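PDB 4ZWV: putative aminotransferase from Actinomadura melliaura, which probably transfers an amino group to a sugar with the help of pyridoxal 5'-phosphate, in building the aminopentose of the indolocarbazole AT2433. Local coordinates for residues 85-90 with 125-130. Sequence-based numbering, arbitrary orientation.
Sequences EATNWA and AIIVVH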
loop_
_atom_site.group_PDB
_atom_site.type_symbol
_atom_site.label_atom_id
_atom_site.label_comp_id
_atom_site.label_asym_id
_atom_site.label_seq_id
_atom_site.Cartn_x
_atom_site.Cartn_y
_atom_site.Cartn_z
ATOM N N GLU A 85 -3.131 -14.941 3.476
ATOM C CA GLU A 85 -4.328 -14.165 3.798
ATOM C C GLU A 85 -4.589 -13.012 2.827
ATOM O O GLU A 85 -5.743 -12.650 2.597
ATOM C CB GLU A 85 -4.239 -13.620 5.226
ATOM C CG GLU A 85 -4.588 -14.635 6.322
ATOM C CD GLU A 85 -3.440 -15.576 6.682
ATOM O OE1 GLU A 85 -2.358 -15.518 6.054
ATOM O OE2 GLU A 85 -3.625 -16.368 7.632
ATOM N N ALA A 86 -3.531 -12.443 2.259
ATOM C CA ALA A 86 -3.681 -11.335 1.313
ATOM C C ALA A 86 -4.670 -11.632 0.191
ATOM O O ALA A 86 -5.441 -10.757 -0.199
ATOM C CB ALA A 86 -2.333 -10.975 0.709
ATOM N N THR A 87 -4.641 -12.860 -0.325
ATOM C CA THR A 87 -5.511 -13.246 -1.431
ATOM C C THR A 87 -6.964 -12.970 -1.095
ATOM O O THR A 87 -7.723 -12.393 -1.874
ATOM C CB THR A 87 -5.369 -14.743 -1.750
ATOM O OG1 THR A 87 -3.987 -15.053 -1.972
ATOM C CG2 THR A 87 -6.192 -15.108 -2.978
ATOM N N ASN A 88 -7.337 -13.367 0.108
ATOM C CA ASN A 88 -8.724 -13.293 0.517
ATOM C C ASN A 88 -9.085 -11.988 1.195
ATOM O O ASN A 88 -10.213 -11.516 1.064
ATOM C CB ASN A 88 -9.034 -14.491 1.410
ATOM C CG ASN A 88 -9.022 -15.765 0.612
ATOM O OD1 ASN A 88 -9.674 -15.814 -0.422
ATOM N ND2 ASN A 88 -8.227 -16.764 1.019
ATOM N N TRP A 89 -8.142 -11.369 1.899
ATOM C CA TRP A 89 -8.488 -10.100 2.511
ATOM C C TRP A 89 -8.660 -9.005 1.454
ATOM O O TRP A 89 -9.433 -8.068 1.666
ATOM C CB TRP A 89 -7.441 -9.688 3.543
ATOM C CG TRP A 89 -7.329 -10.563 4.804
ATOM C CD1 TRP A 89 -6.433 -10.356 5.816
ATOM C CD2 TRP A 89 -8.100 -11.739 5.195
ATOM N NE1 TRP A 89 -6.581 -11.305 6.799
ATOM C CE2 TRP A 89 -7.590 -12.165 6.445
ATOM C CE3 TRP A 89 -9.160 -12.465 4.619
ATOM C CZ2 TRP A 89 -8.101 -13.277 7.132
ATOM C CZ3 TRP A 89 -9.662 -13.583 5.303
ATOM C CH2 TRP A 89 -9.130 -13.976 6.543
ATOM N N ALA A 90 -7.971 -9.130 0.325
ATOM C CA ALA A 90 -8.198 -8.203 -0.792
ATOM C C ALA A 90 -9.660 -8.226 -1.238
ATOM O O ALA A 90 -10.226 -7.181 -1.577
ATOM C CB ALA A 90 -7.273 -8.539 -1.964
ATOM N N ALA A 125 -16.163 -12.889 -9.813
ATOM C CA ALA A 125 -14.801 -13.209 -10.219
ATOM C C ALA A 125 -14.335 -14.448 -9.495
ATOM O O ALA A 125 -14.962 -14.893 -8.528
ATOM C CB ALA A 125 -13.844 -12.046 -9.930
ATOM N N ILE A 126 -13.221 -14.990 -9.975
ATOM C CA ILE A 126 -12.571 -16.137 -9.367
ATOM C C ILE A 126 -11.109 -15.782 -9.194
ATOM O O ILE A 126 -10.506 -15.309 -10.140
ATOM C CB ILE A 126 -12.706 -17.387 -10.256
ATOM C CG1 ILE A 126 -14.184 -17.705 -10.519
ATOM C CG2 ILE A 126 -11.974 -18.580 -9.625
ATOM C CD1 ILE A 126 -14.391 -18.492 -11.810
ATOM N N ILE A 127 -10.563 -15.936 -7.992
ATOM C CA ILE A 127 -9.115 -15.784 -7.822
ATOM C C ILE A 127 -8.521 -17.175 -7.724
ATOM O O ILE A 127 -8.939 -17.975 -6.885
ATOM C CB ILE A 127 -8.740 -14.949 -6.579
ATOM C CG1 ILE A 127 -9.371 -13.548 -6.680
ATOM C CG2 ILE A 127 -7.228 -14.844 -6.458
ATOM C CD1 ILE A 127 -8.978 -12.599 -5.534
ATOM N N VAL A 128 -7.584 -17.493 -8.614
ATOM C CA VAL A 128 -6.945 -18.805 -8.555
ATOM C C VAL A 128 -5.498 -18.606 -8.133
ATOM O O VAL A 128 -4.824 -17.690 -8.603
ATOM C CB VAL A 128 -7.034 -19.575 -9.890
ATOM C CG1 VAL A 128 -8.500 -19.818 -10.271
ATOM C CG2 VAL A 128 -6.301 -18.864 -11.010
ATOM N N VAL A 129 -5.047 -19.435 -7.202
ATOM C CA VAL A 129 -3.709 -19.294 -6.641
ATOM C C VAL A 129 -2.823 -20.444 -7.088
ATOM O O VAL A 129 -3.153 -21.616 -6.867
ATOM C CB VAL A 129 -3.744 -19.234 -5.100
ATOM C CG1 VAL A 129 -2.331 -19.046 -4.548
ATOM C CG2 VAL A 129 -4.625 -18.083 -4.640
ATOM N N HIS A 130 -1.704 -20.109 -7.724
ATOM C CA HIS A 130 -0.718 -21.119 -8.116
ATOM C C HIS A 130 0.113 -21.454 -6.877
ATOM O O HIS A 130 1.274 -21.055 -6.738
ATOM C CB HIS A 130 0.148 -20.611 -9.263
ATOM C CG HIS A 130 -0.632 -20.173 -10.465
ATOM N ND1 HIS A 130 -1.365 -21.045 -11.244
ATOM C CD2 HIS A 130 -0.777 -18.950 -11.029
ATOM C CE1 HIS A 130 -1.924 -20.377 -12.239
ATOM N NE2 HIS A 130 -1.588 -19.100 -12.125
#
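With chi1 of T87 at -54°, its methyl CG2 lies anti to the backbone N and its hydroxyl OG1 falls beside that N; in V129, chi1 of -178° sets CG1 anti to N and leaves CG2 on the side that meets T87. So placed, the threonine methyl reaches the strand at two points. T87 CG2 touches I127 CG2 at 3.6 Å, the two side chains running past each other in opposite senses, and it meets V129 CG2 at 3.8 Å. I127 and V129 are two positions apart on strand 123-129 and therefore share a face, while V128 between them points the other way, onto L141 of helix 138-152. Beta-branched I127 and V129 suit an extended strand and offer methyls close to the backbone. I127 also extends CD1 to 3.9 Å from T87 O, a buried carbonyl oxygen without a hydrogen-bonding partner in the model, which the methyl covers but cannot satisfy. No hydrogen bond crosses between 85-90 and 125-130. The hydroxyl of T87 is served from outside: OG1 bonds to D161 OD2 and to T83 OG1. V129 CG2 merely lies in van der Waals proximity, 4.1 Å from T87 OG1. A90, whose CB also points toward the strand, packs on helix 57-66. Thus helix 85-93 lies over an interior strand of the mixed sheet, between 157-161 and 76-79, in the alpha/beta large domain of a fold-type I aminotransferase, near the cofactor-binding residues T58 and H164. The chemistry implies a division of labour within one threonine: its methyl seals an apolar seam against the strand, while its hydroxyl gives D161 a buried polar partner.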